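Local coordinates for protein importin-95 (Chaetomium thermophilum, PDB 4XRI) that probably serves as an importin-beta type nuclear transport receptor, a flexible HEAT-repeat protein that carries proteins into the nucleus and is likely to bind a small GTPase, at residues Q191-E196 with A205-L210; R146-G151 with A158-I163; A810-S815 with T841-E846. The protein carries 2 engineered substitutions. One frame throughout, in Å; residues are numbered along the deposited sequence.

Contact 1: Q191-E196 with A205-L210; sequences QGARKE and AAITAL
Ala193 and Ala206 meet between helix 182-193 and helix 200-212, two successive helices of the helical-repeat solenoid of an importin-beta. The contact is apolar, small and buried, and no hydrogen bond crosses between 191-196 and 205-210.

The backbone contacts come first. With the CA atoms of Ala193 and Ala206 only 4.9 Å apart, the methyl of Ala206 lies directly on the main chain opposite, CB standing 3.4 Å from Gly192 C and equally close to the nitrogen of Ala193. Gly192 has no side chain in the way; a CB there would point at the Ala206 methyl and come too near it, so the close approach probably relies on the missing side chain.

Methyl packing completes the joint. Ala193 CB reaches Ala206 CB at 3.9 Å and lies 4.0 Å from the backbone N of Ile207, one residue further along that helix.

Outside the two segments, the carbonyl oxygen of Ala193 accepts a hydrogen bond from Arg203 NE, and Val233 of helix 224-238 touches Ala193. On the Ile207 side, the terminal methyl CD1 is the side-chain atom that meets Ala193, 4.3 Å from its CB.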
ATOM      1  N   GLN A 191     -13.489   9.640  35.130  1.00 47.43           N
ATOM      2  CA  GLN A 191     -13.834  10.682  36.091  1.00 47.72           C
ATOM      3  C   GLN A 191     -13.125  11.986  35.761  1.00 50.60           C
ATOM      4  O   GLN A 191     -13.646  13.070  36.014  1.00 45.93           O
ATOM      5  CB  GLN A 191     -13.490  10.248  37.515  1.00 54.87           C
ATOM      6  CG  GLN A 191     -14.452   9.221  38.089  1.00 59.88           C
ATOM      7  CD  GLN A 191     -14.177   8.902  39.546  1.00 69.04           C
ATOM      8  OE1 GLN A 191     -13.154   9.304  40.103  1.00 73.80           O
ATOM      9  NE2 GLN A 191     -15.095   8.174  40.173  1.00 64.49           N
ATOM     10  N   GLY A 192     -11.934  11.881  35.185  1.00 45.95           N
ATOM     11  CA  GLY A 192     -11.189  13.060  34.795  1.00 33.11           C
ATOM     12  C   GLY A 192     -11.813  13.745  33.595  1.00 46.73           C
ATOM     13  O   GLY A 192     -11.645  14.944  33.400  1.00 42.27           O
ATOM     14  N   ALA A 193     -12.534  12.974  32.787  1.00 40.33           N
ATOM     15  CA  ALA A 193     -13.079  13.468  31.524  1.00 42.98           C
ATOM     16  C   ALA A 193     -14.477  14.061  31.679  1.00 46.66           C
ATOM     17  O   ALA A 193     -14.962  14.764  30.792  1.00 48.86           O
ATOM     18  CB  ALA A 193     -13.103  12.347  30.495  1.00 34.44           C
ATOM     19  N   ARG A 194     -15.121  13.777  32.807  1.00 44.76           N
ATOM     20  CA  ARG A 194     -16.498  14.207  33.032  1.00 49.48           C
ATOM     21  C   ARG A 194     -16.628  15.718  33.161  1.00 47.94           C
ATOM     22  O   ARG A 194     -15.669  16.410  33.500  1.00 44.59           O
ATOM     23  CB  ARG A 194     -17.068  13.530  34.279  1.00 51.64           C
ATOM     24  CG  ARG A 194     -17.704  12.188  33.990  1.00 60.20           C
ATOM     25  CD  ARG A 194     -18.112  11.475  35.261  1.00 69.00           C
ATOM     26  NE  ARG A 194     -18.723  10.183  34.973  1.00 71.65           N
ATOM     27  CZ  ARG A 194     -18.920   9.231  35.876  1.00 73.18           C
ATOM     28  NH1 ARG A 194     -18.550   9.422  37.135  1.00 81.97           N
ATOM     29  NH2 ARG A 194     -19.483   8.085  35.519  1.00 67.06           N
ATOM     30  N   LYS A 195     -17.828  16.221  32.887  1.00 51.23           N
ATOM     31  CA  LYS A 195     -18.086  17.656  32.948  1.00 55.53           C
ATOM     32  C   LYS A 195     -18.064  18.150  34.389  1.00 54.21           C
ATOM     33  O   LYS A 195     -17.938  19.347  34.642  1.00 53.95           O
ATOM     34  CB  LYS A 195     -19.427  17.994  32.291  1.00 59.42           C
ATOM     35  CG  LYS A 195     -20.654  17.458  33.010  1.00 65.44           C
ATOM     36  CD  LYS A 195     -21.925  17.915  32.304  1.00 74.55           C
ATOM     37  CE  LYS A 195     -23.177  17.356  32.959  1.00 76.39           C
ATOM     38  NZ  LYS A 195     -23.204  15.869  32.935  1.00 80.80           N
ATOM     39  N   GLU A 196     -18.177  17.219  35.331  1.00 47.93           N
ATOM     40  CA  GLU A 196     -18.073  17.551  36.746  1.00 57.55           C
ATOM     41  C   GLU A 196     -16.644  17.960  37.097  1.00 60.27           C
ATOM     42  O   GLU A 196     -16.401  18.572  38.136  1.00 60.44           O
ATOM     43  CB  GLU A 196     -18.519  16.374  37.616  1.00 62.80           C
ATOM     44  CG  GLU A 196     -20.024  16.148  37.639  1.00 74.99           C
ATOM     45  CD  GLU A 196     -20.544  15.509  36.365  1.00 83.52           C
ATOM     46  OE1 GLU A 196     -19.737  14.902  35.630  1.00 79.95           O
ATOM     47  OE2 GLU A 196     -21.760  15.616  36.099  1.00 85.77           O
ATOM     48  N   ALA A 205      -6.997  16.119  28.660  1.00 47.30           N
ATOM     49  CA  ALA A 205      -5.968  15.118  28.903  1.00 42.37           C
ATOM     50  C   ALA A 205      -6.604  13.764  29.194  1.00 32.89           C
ATOM     51  O   ALA A 205      -6.111  12.724  28.758  1.00 37.60           O
ATOM     52  CB  ALA A 205      -5.074  15.545  30.055  1.00 39.17           C
ATOM     53  N   ALA A 206      -7.713  13.790  29.927  1.00 40.48           N
ATOM     54  CA  ALA A 206      -8.398  12.570  30.332  1.00 41.40           C
ATOM     55  C   ALA A 206      -9.091  11.882  29.162  1.00 40.48           C
ATOM     56  O   ALA A 206      -9.011  10.662  29.018  1.00 41.48           O
ATOM     57  CB  ALA A 206      -9.404  12.878  31.425  1.00 35.32           C
ATOM     58  N   ILE A 207      -9.776  12.660  28.329  1.00 44.75           N
ATOM     59  CA  ILE A 207     -10.496  12.088  27.197  1.00 45.26           C
ATOM     60  C   ILE A 207      -9.505  11.559  26.160  1.00 39.36           C
ATOM     61  O   ILE A 207      -9.766  10.563  25.487  1.00 35.16           O
ATOM     62  CB  ILE A 207     -11.464  13.116  26.549  1.00 40.41           C
ATOM     63  CG1 ILE A 207     -12.445  12.414  25.607  1.00 45.07           C
ATOM     64  CG2 ILE A 207     -10.713  14.231  25.835  1.00 41.53           C
ATOM     65  CD1 ILE A 207     -13.457  11.550  26.311  1.00 40.88           C
ATOM     66  N   THR A 208      -8.354  12.217  26.058  1.00 40.59           N
ATOM     67  CA  THR A 208      -7.293  11.783  25.160  1.00 39.45           C
ATOM     68  C   THR A 208      -6.705  10.468  25.652  1.00 41.28           C
ATOM     69  O   THR A 208      -6.448   9.553  24.869  1.00 40.44           O
ATOM     70  CB  THR A 208      -6.171  12.833  25.052  1.00 44.43           C
ATOM     71  OG1 THR A 208      -6.732  14.092  24.665  1.00 49.48           O
ATOM     72  CG2 THR A 208      -5.129  12.402  24.026  1.00 45.54           C
ATOM     73  N   ALA A 209      -6.499  10.390  26.962  1.00 48.16           N
ATOM     74  CA  ALA A 209      -5.948   9.196  27.587  1.00 45.53           C
ATOM     75  C   ALA A 209      -6.905   8.019  27.438  1.00 41.36           C
ATOM     76  O   ALA A 209      -6.476   6.882  27.232  1.00 44.26           O
ATOM     77  CB  ALA A 209      -5.648   9.456  29.053  1.00 33.50           C
ATOM     78  N   LEU A 210      -8.202   8.298  27.544  1.00 43.20           N
ATOM     79  CA  LEU A 210      -9.221   7.276  27.341  1.00 42.69           C
ATOM     80  C   LEU A 210      -9.145   6.720  25.924  1.00 37.26           C
ATOM     81  O   LEU A 210      -9.215   5.510  25.717  1.00 42.77           O
ATOM     82  CB  LEU A 210     -10.618   7.838  27.622  1.00 42.04           C
ATOM     83  CG  LEU A 210     -11.794   6.908  27.310  1.00 45.92           C
ATOM     84  CD1 LEU A 210     -11.654   5.591  28.056  1.00 40.63           C
ATOM     85  CD2 LEU A 210     -13.116   7.587  27.650  1.00 35.62           C
TER

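Contact 2: R146-G151 with A158-I163. Engineered in segment 146-151: Ala148 (natural residue Val).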
ATOM      1  N   ARG A 146      -3.284   7.863  41.441  1.00 42.53           N
ATOM      2  CA  ARG A 146      -3.454   8.788  42.555  1.00 44.86           C
ATOM      3  C   ARG A 146      -3.263  10.225  42.076  1.00 38.60           C
ATOM      4  O   ARG A 146      -4.070  11.105  42.379  1.00 40.55           O
ATOM      5  CB  ARG A 146      -2.472   8.457  43.682  1.00 44.36           C
ATOM      6  CG  ARG A 146      -2.743   9.181  44.988  1.00 63.60           C
ATOM      7  CD  ARG A 146      -1.744   8.754  46.052  1.00 78.39           C
ATOM      8  NE  ARG A 146      -1.767   9.627  47.223  1.00 92.24           N
ATOM      9  CZ  ARG A 146      -2.383   9.338  48.366  1.00 97.29           C
ATOM     10  NH1 ARG A 146      -2.345  10.197  49.375  1.00 97.10           N
ATOM     11  NH2 ARG A 146      -3.033   8.191  48.503  1.00100.88           N
ATOM     12  N   ASN A 147      -2.192  10.453  41.319  1.00 36.58           N
ATOM     13  CA  ASN A 147      -1.929  11.760  40.727  1.00 37.39           C
ATOM     14  C   ASN A 147      -3.083  12.234  39.850  1.00 39.22           C
ATOM     15  O   ASN A 147      -3.481  13.397  39.904  1.00 39.15           O
ATOM     16  CB  ASN A 147      -0.647  11.733  39.894  1.00 44.31           C
ATOM     17  CG  ASN A 147       0.599  11.545  40.733  1.00 48.77           C
ATOM     18  OD1 ASN A 147       0.546  11.566  41.961  1.00 46.62           O
ATOM     19  ND2 ASN A 147       1.736  11.375  40.067  1.00 49.71           N
ATOM     20  N   ALA A 148      -3.613  11.319  39.042  1.00 40.39           N
ATOM     21  CA  ALA A 148      -4.680  11.635  38.096  1.00 40.01           C
ATOM     22  C   ALA A 148      -5.959  12.061  38.804  1.00 44.13           C
ATOM     23  O   ALA A 148      -6.784  12.776  38.240  1.00 47.12           O
ATOM     24  CB  ALA A 148      -4.952  10.438  37.194  1.00 40.29           C
ATOM     25  N   SER A 149      -6.110  11.623  40.049  1.00 40.06           N
ATOM     26  CA  SER A 149      -7.313  11.898  40.819  1.00 51.19           C
ATOM     27  C   SER A 149      -7.124  13.022  41.835  1.00 47.88           C
ATOM     28  O   SER A 149      -8.079  13.718  42.179  1.00 51.22           O
ATOM     29  CB  SER A 149      -7.772  10.628  41.539  1.00 58.93           C
ATOM     30  OG  SER A 149      -8.814  10.905  42.459  1.00 64.14           O
ATOM     31  N   GLU A 150      -5.899  13.199  42.319  1.00 45.09           N
ATOM     32  CA  GLU A 150      -5.667  14.109  43.438  1.00 48.25           C
ATOM     33  C   GLU A 150      -4.728  15.271  43.138  1.00 45.55           C
ATOM     34  O   GLU A 150      -4.665  16.231  43.899  1.00 41.65           O
ATOM     35  CB  GLU A 150      -5.111  13.334  44.628  1.00 48.02           C
ATOM     36  CG  GLU A 150      -6.040  12.280  45.165  1.00 52.16           C
ATOM     37  CD  GLU A 150      -5.365  11.413  46.200  1.00 65.45           C
ATOM     38  OE1 GLU A 150      -4.423  11.905  46.857  1.00 68.70           O
ATOM     39  OE2 GLU A 150      -5.764  10.239  46.346  1.00 67.91           O
ATOM     40  N   GLY A 151      -3.992  15.183  42.039  1.00 35.80           N
ATOM     41  CA  GLY A 151      -2.941  16.145  41.767  1.00 38.36           C
ATOM     42  C   GLY A 151      -3.422  17.553  41.464  1.00 46.38           C
ATOM     43  O   GLY A 151      -4.618  17.802  41.295  1.00 46.55           O
ATOM     44  N   ALA A 158      -0.494  15.477  33.118  1.00 37.98           N
ATOM     45  CA  ALA A 158       0.684  14.712  32.727  1.00 38.24           C
ATOM     46  C   ALA A 158       0.585  13.247  33.137  1.00 37.33           C
ATOM     47  O   ALA A 158       1.069  12.364  32.430  1.00 37.82           O
ATOM     48  CB  ALA A 158       1.938  15.342  33.323  1.00 36.39           C
ATOM     49  N   SER A 159      -0.040  12.992  34.280  1.00 34.15           N
ATOM     50  CA  SER A 159      -0.191  11.627  34.770  1.00 35.31           C
ATOM     51  C   SER A 159      -1.229  10.875  33.950  1.00 37.61           C
ATOM     52  O   SER A 159      -1.077   9.685  33.683  1.00 35.61           O
ATOM     53  CB  SER A 159      -0.573  11.618  36.248  1.00 40.90           C
ATOM     54  OG  SER A 159       0.422  12.268  37.017  1.00 37.15           O
ATOM     55  N   LEU A 160      -2.286  11.579  33.559  1.00 36.47           N
ATOM     56  CA  LEU A 160      -3.272  11.021  32.642  1.00 43.43           C
ATOM     57  C   LEU A 160      -2.605  10.675  31.320  1.00 37.94           C
ATOM     58  O   LEU A 160      -2.850   9.620  30.739  1.00 41.07           O
ATOM     59  CB  LEU A 160      -4.422  12.004  32.420  1.00 39.29           C
ATOM     60  CG  LEU A 160      -5.429  12.116  33.564  1.00 41.25           C
ATOM     61  CD1 LEU A 160      -6.312  13.337  33.377  1.00 39.12           C
ATOM     62  CD2 LEU A 160      -6.267  10.849  33.644  1.00 44.09           C
ATOM     63  N   THR A 161      -1.745  11.580  30.864  1.00 36.34           N
ATOM     64  CA  THR A 161      -1.003  11.401  29.624  1.00 37.95           C
ATOM     65  C   THR A 161      -0.063  10.198  29.706  1.00 43.17           C
ATOM     66  O   THR A 161       0.069   9.431  28.749  1.00 43.54           O
ATOM     67  CB  THR A 161      -0.194  12.669  29.287  1.00 33.88           C
ATOM     68  OG1 THR A 161      -1.091  13.769  29.084  1.00 41.57           O
ATOM     69  CG2 THR A 161       0.625  12.467  28.032  1.00 33.03           C
ATOM     70  N   ALA A 162       0.578  10.034  30.859  1.00 38.02           N
ATOM     71  CA  ALA A 162       1.490   8.917  31.082  1.00 38.36           C
ATOM     72  C   ALA A 162       0.733   7.595  31.112  1.00 35.56           C
ATOM     73  O   ALA A 162       1.181   6.597  30.545  1.00 40.18           O
ATOM     74  CB  ALA A 162       2.269   9.114  32.376  1.00 37.65           C
ATOM     75  N   ILE A 163      -0.418   7.601  31.776  1.00 37.11           N
ATOM     76  CA  ILE A 163      -1.297   6.439  31.828  1.00 35.86           C
ATOM     77  C   ILE A 163      -1.714   6.007  30.423  1.00 36.98           C
ATOM     78  O   ILE A 163      -1.700   4.818  30.093  1.00 36.98           O
ATOM     79  CB  ILE A 163      -2.551   6.728  32.680  1.00 41.04           C
ATOM     80  CG1 ILE A 163      -2.187   6.751  34.169  1.00 38.10           C
ATOM     81  CG2 ILE A 163      -3.632   5.694  32.417  1.00 47.30           C
ATOM     82  CD1 ILE A 163      -3.316   7.227  35.062  1.00 38.32           C
TER
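Asn147 and Ser159 face each other between two neighbouring helices, 140-150 and 153-168, which are joined by a short link and run roughly antiparallel at 142°, their short segment axes 8.4 Å apart at closest. Antiparallel helix packing of this sort is what a HEAT-repeat solenoid is made of.

Both side chains point from their helices into the interface. Asn147 lies with CG beside its own backbone N and anti to the carbonyl carbon (chi1 -68°); the amide is then rotated so that OD1 nearly eclipses its own CA and ND2 faces outward to the serine. Ser159 OG comes alongside this side chain, 3.1 Å from Asn147 CB, and ND2 reaches the same oxygen in a weak, bent hydrogen bond of 3.4 Å, with 142° at the hydrogen. The hydroxyl has a firmer partner in Gln155 O, one turn back on its own helix.

Beside this polar pair, Ala148, an engineered residue where the natural sequence has valine, directs its methyl at two branched side chains. Leu160 CD2 is 3.8 Å from Ala148 CB; this leucine leaves its helix obliquely, and its end swings in toward the alanine. Ile163 comes from one turn further on and sends its extended CG1 arm across, CD1 stopping 4.2 Å from the same methyl. Leu160 also packs on Val202 and Ala206 of helix 200-212, while Ile163 touches Ile185 of helix 182-193.

The chemistry implies a joint held chiefly by apolar packing, in which the amide adds only a weak link to a serine hydroxyl already bonded within its own helix.

Contact 3: A810-S815 with T841-E846; sequences ALMRAS and TAMIRE
Met812 and Met843 meet methyl to methyl, their CE atoms 3.9 Å apart, between helix 809-825 and helix 838-849. This is plain structural packing of two helices in the C-terminal helical-repeat part of the importin-beta solenoid. The short segment axes cross at 125° and come no closer than 10.7 Å, so side chains bridge most of the distance.

The two methionines bridge it with different shapes. Met843 is stretched: CG is anti to the backbone N (chi1 -171°) and the chain runs straight on through SD to CE, so a side chain that does not set out toward the opposite helix still delivers its methyl there. Met812 is folded instead, bent at both chi2 and chi3, and this curl turns its methyl along the flank of its partner, with CE also 4.1 Å from Met843 CG. The side chains pass at a slant rather than lying parallel.

Ser815, one turn beyond Met812, receives the far end of Met843, its CB 3.7 Å from Met843 CE. The serine hydroxyl is turned back onto its own helix, where OG donates to Leu811 O at 2.6 Å. That carbonyl also takes the backbone N-H of Ser815, and the two donors reach it from opposite faces of its plane. A glycine at Ser815 would probably leave the Met843 methyl without its neighbour on this side, open a small gap and deprive Leu811 O of its second donor.

At the border, Glu846 OE1 comes to 4.3 Å from Met812 CE, although its charge is paired with Arg807. Around the methionines, Ile801 of helix 791-802 touches Met812 and Ser815, Met816 of helix 809-825 packs on Met843, and helix 855-872 lies against Ile844 on the other side of helix 838-849.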
ATOM      1  N   ALA A 810      -2.411 -19.454  -8.343  1.00 47.42           N
ATOM      2  CA  ALA A 810      -1.213 -19.812  -9.095  1.00 53.70           C
ATOM      3  C   ALA A 810      -0.504 -21.020  -8.492  1.00 53.81           C
ATOM      4  O   ALA A 810       0.001 -21.879  -9.213  1.00 47.20           O
ATOM      5  CB  ALA A 810      -0.263 -18.625  -9.164  1.00 50.96           C
ATOM      6  N   LEU A 811      -0.476 -21.082  -7.165  1.00 51.91           N
ATOM      7  CA  LEU A 811       0.191 -22.175  -6.467  1.00 51.29           C
ATOM      8  C   LEU A 811      -0.537 -23.496  -6.695  1.00 48.78           C
ATOM      9  O   LEU A 811       0.090 -24.531  -6.928  1.00 43.58           O
ATOM     10  CB  LEU A 811       0.287 -21.878  -4.971  1.00 47.88           C
ATOM     11  CG  LEU A 811       0.906 -22.974  -4.101  1.00 45.56           C
ATOM     12  CD1 LEU A 811       2.282 -23.362  -4.620  1.00 39.33           C
ATOM     13  CD2 LEU A 811       0.984 -22.524  -2.647  1.00 41.33           C
ATOM     14  N   MET A 812      -1.865 -23.452  -6.640  1.00 52.13           N
ATOM     15  CA  MET A 812      -2.669 -24.648  -6.855  1.00 51.06           C
ATOM     16  C   MET A 812      -2.602 -25.084  -8.313  1.00 49.12           C
ATOM     17  O   MET A 812      -2.563 -26.276  -8.610  1.00 46.61           O
ATOM     18  CB  MET A 812      -4.120 -24.410  -6.432  1.00 55.71           C
ATOM     19  CG  MET A 812      -4.272 -23.982  -4.979  1.00 64.31           C
ATOM     20  SD  MET A 812      -3.310 -24.988  -3.828  1.00 55.05           S
ATOM     21  CE  MET A 812      -4.140 -26.570  -3.964  1.00 51.55           C
ATOM     22  N   ARG A 813      -2.585 -24.111  -9.219  1.00 46.80           N
ATOM     23  CA  ARG A 813      -2.447 -24.404 -10.642  1.00 54.02           C
ATOM     24  C   ARG A 813      -1.115 -25.096 -10.921  1.00 51.76           C
ATOM     25  O   ARG A 813      -1.072 -26.150 -11.559  1.00 42.40           O
ATOM     26  CB  ARG A 813      -2.565 -23.124 -11.474  1.00 59.11           C
ATOM     27  CG  ARG A 813      -2.437 -23.354 -12.974  1.00 59.27           C
ATOM     28  CD  ARG A 813      -2.880 -22.143 -13.779  1.00 62.75           C
ATOM     29  NE  ARG A 813      -2.026 -20.978 -13.557  1.00 66.21           N
ATOM     30  CZ  ARG A 813      -2.370 -19.922 -12.826  1.00 72.48           C
ATOM     31  NH1 ARG A 813      -3.559 -19.876 -12.240  1.00 76.84           N
ATOM     32  NH2 ARG A 813      -1.525 -18.910 -12.686  1.00 69.34           N
ATOM     33  N   ALA A 814      -0.034 -24.497 -10.426  1.00 48.54           N
ATOM     34  CA  ALA A 814       1.308 -25.050 -10.589  1.00 43.81           C
ATOM     35  C   ALA A 814       1.416 -26.451  -9.996  1.00 44.13           C
ATOM     36  O   ALA A 814       2.108 -27.315 -10.536  1.00 47.94           O
ATOM     37  CB  ALA A 814       2.336 -24.131  -9.950  1.00 42.77           C
ATOM     38  N   SER A 815       0.723 -26.664  -8.881  1.00 42.99           N
ATOM     39  CA  SER A 815       0.713 -27.961  -8.212  1.00 42.49           C
ATOM     40  C   SER A 815       0.035 -29.015  -9.077  1.00 47.43           C
ATOM     41  O   SER A 815       0.550 -30.123  -9.239  1.00 48.95           O
ATOM     42  CB  SER A 815       0.011 -27.862  -6.858  1.00 46.22           C
ATOM     43  OG  SER A 815       0.677 -26.946  -6.009  1.00 48.83           O
ATOM     44  N   THR A 841      -6.272 -36.901  -4.445  1.00 60.12           N
ATOM     45  CA  THR A 841      -7.594 -36.798  -5.051  1.00 63.26           C
ATOM     46  C   THR A 841      -8.354 -35.596  -4.507  1.00 63.21           C
ATOM     47  O   THR A 841      -8.958 -34.836  -5.261  1.00 64.28           O
ATOM     48  CB  THR A 841      -8.425 -38.072  -4.802  1.00 75.53           C
ATOM     49  OG1 THR A 841      -7.710 -39.215  -5.285  1.00 78.36           O
ATOM     50  CG2 THR A 841      -9.772 -37.980  -5.502  1.00 79.16           C
ATOM     51  N   ALA A 842      -8.301 -35.428  -3.189  1.00 67.92           N
ATOM     52  CA  ALA A 842      -8.951 -34.304  -2.527  1.00 62.68           C
ATOM     53  C   ALA A 842      -8.378 -32.973  -3.000  1.00 63.39           C
ATOM     54  O   ALA A 842      -9.119 -32.017  -3.235  1.00 60.73           O
ATOM     55  CB  ALA A 842      -8.815 -34.432  -1.014  1.00 57.22           C
ATOM     56  N   MET A 843      -7.057 -32.924  -3.141  1.00 62.56           N
ATOM     57  CA  MET A 843      -6.368 -31.719  -3.591  1.00 60.14           C
ATOM     58  C   MET A 843      -6.826 -31.302  -4.983  1.00 64.14           C
ATOM     59  O   MET A 843      -7.139 -30.138  -5.223  1.00 58.48           O
ATOM     60  CB  MET A 843      -4.854 -31.941  -3.584  1.00 57.35           C
ATOM     61  CG  MET A 843      -4.024 -30.694  -3.821  1.00 61.38           C
ATOM     62  SD  MET A 843      -2.269 -31.085  -3.946  1.00 53.36           S
ATOM     63  CE  MET A 843      -1.551 -29.445  -3.923  1.00 47.54           C
ATOM     64  N   ILE A 844      -6.861 -32.267  -5.896  1.00 60.98           N
ATOM     65  CA  ILE A 844      -7.267 -32.016  -7.272  1.00 63.22           C
ATOM     66  C   ILE A 844      -8.740 -31.651  -7.359  1.00 68.14           C
ATOM     67  O   ILE A 844      -9.112 -30.685  -8.029  1.00 65.54           O
ATOM     68  CB  ILE A 844      -7.007 -33.238  -8.160  1.00 65.41           C
ATOM     69  CG1 ILE A 844      -5.530 -33.615  -8.101  1.00 62.54           C
ATOM     70  CG2 ILE A 844      -7.443 -32.965  -9.593  1.00 65.14           C
ATOM     71  CD1 ILE A 844      -5.210 -34.851  -8.882  1.00 55.49           C
ATOM     72  N   ARG A 845      -9.572 -32.430  -6.677  1.00 68.50           N
ATOM     73  CA  ARG A 845     -11.011 -32.199  -6.683  1.00 70.78           C
ATOM     74  C   ARG A 845     -11.353 -30.812  -6.150  1.00 66.66           C
ATOM     75  O   ARG A 845     -12.213 -30.126  -6.700  1.00 63.78           O
ATOM     76  CB  ARG A 845     -11.734 -33.264  -5.863  1.00 72.47           C
ATOM     77  CG  ARG A 845     -13.244 -33.109  -5.874  1.00 80.06           C
ATOM     78  CD  ARG A 845     -13.891 -33.844  -4.719  1.00 85.91           C
ATOM     79  NE  ARG A 845     -15.215 -33.309  -4.422  1.00 95.91           N
ATOM     80  CZ  ARG A 845     -15.431 -32.211  -3.704  1.00 96.41           C
ATOM     81  NH1 ARG A 845     -16.671 -31.793  -3.483  1.00 97.71           N
ATOM     82  NH2 ARG A 845     -14.408 -31.527  -3.210  1.00 95.16           N
ATOM     83  N   GLU A 846     -10.672 -30.400  -5.084  1.00 70.12           N
ATOM     84  CA  GLU A 846     -10.872 -29.068  -4.521  1.00 62.74           C
ATOM     85  C   GLU A 846     -10.502 -27.992  -5.532  1.00 65.14           C
ATOM     86  O   GLU A 846     -11.166 -26.961  -5.634  1.00 68.07           O
ATOM     87  CB  GLU A 846     -10.047 -28.882  -3.245  1.00 60.15           C
ATOM     88  CG  GLU A 846     -10.191 -27.499  -2.626  1.00 63.00           C
ATOM     89  CD  GLU A 846      -9.090 -27.182  -1.636  1.00 71.14           C
ATOM     90  OE1 GLU A 846      -7.904 -27.371  -1.984  1.00 73.57           O
ATOM     91  OE2 GLU A 846      -9.408 -26.744  -0.511  1.00 78.64           O
TER

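Overall arrangement
Along the chain, contact 2 closes before contact 1 opens, and contact 3 follows much later. Contacts 1 and 2 are neighbours in the N-terminal part of the solenoid, their centres about 11 Å apart: helix 153-168 packs on helices 182-193 and 200-212, and the two contacts touch directly, Ala209 CB lying 3.3 Å from Leu160 O. Leu160 thus belongs to contact 2 and also borders contact 1. Contact 3, near the C-terminal end, joins helices 809-825 and 838-849, with its centre about 56 Å from that of contact 1 and about 59 Å from that of contact 2. Such local, serial packing is consistent with a superhelix known for its flexibility.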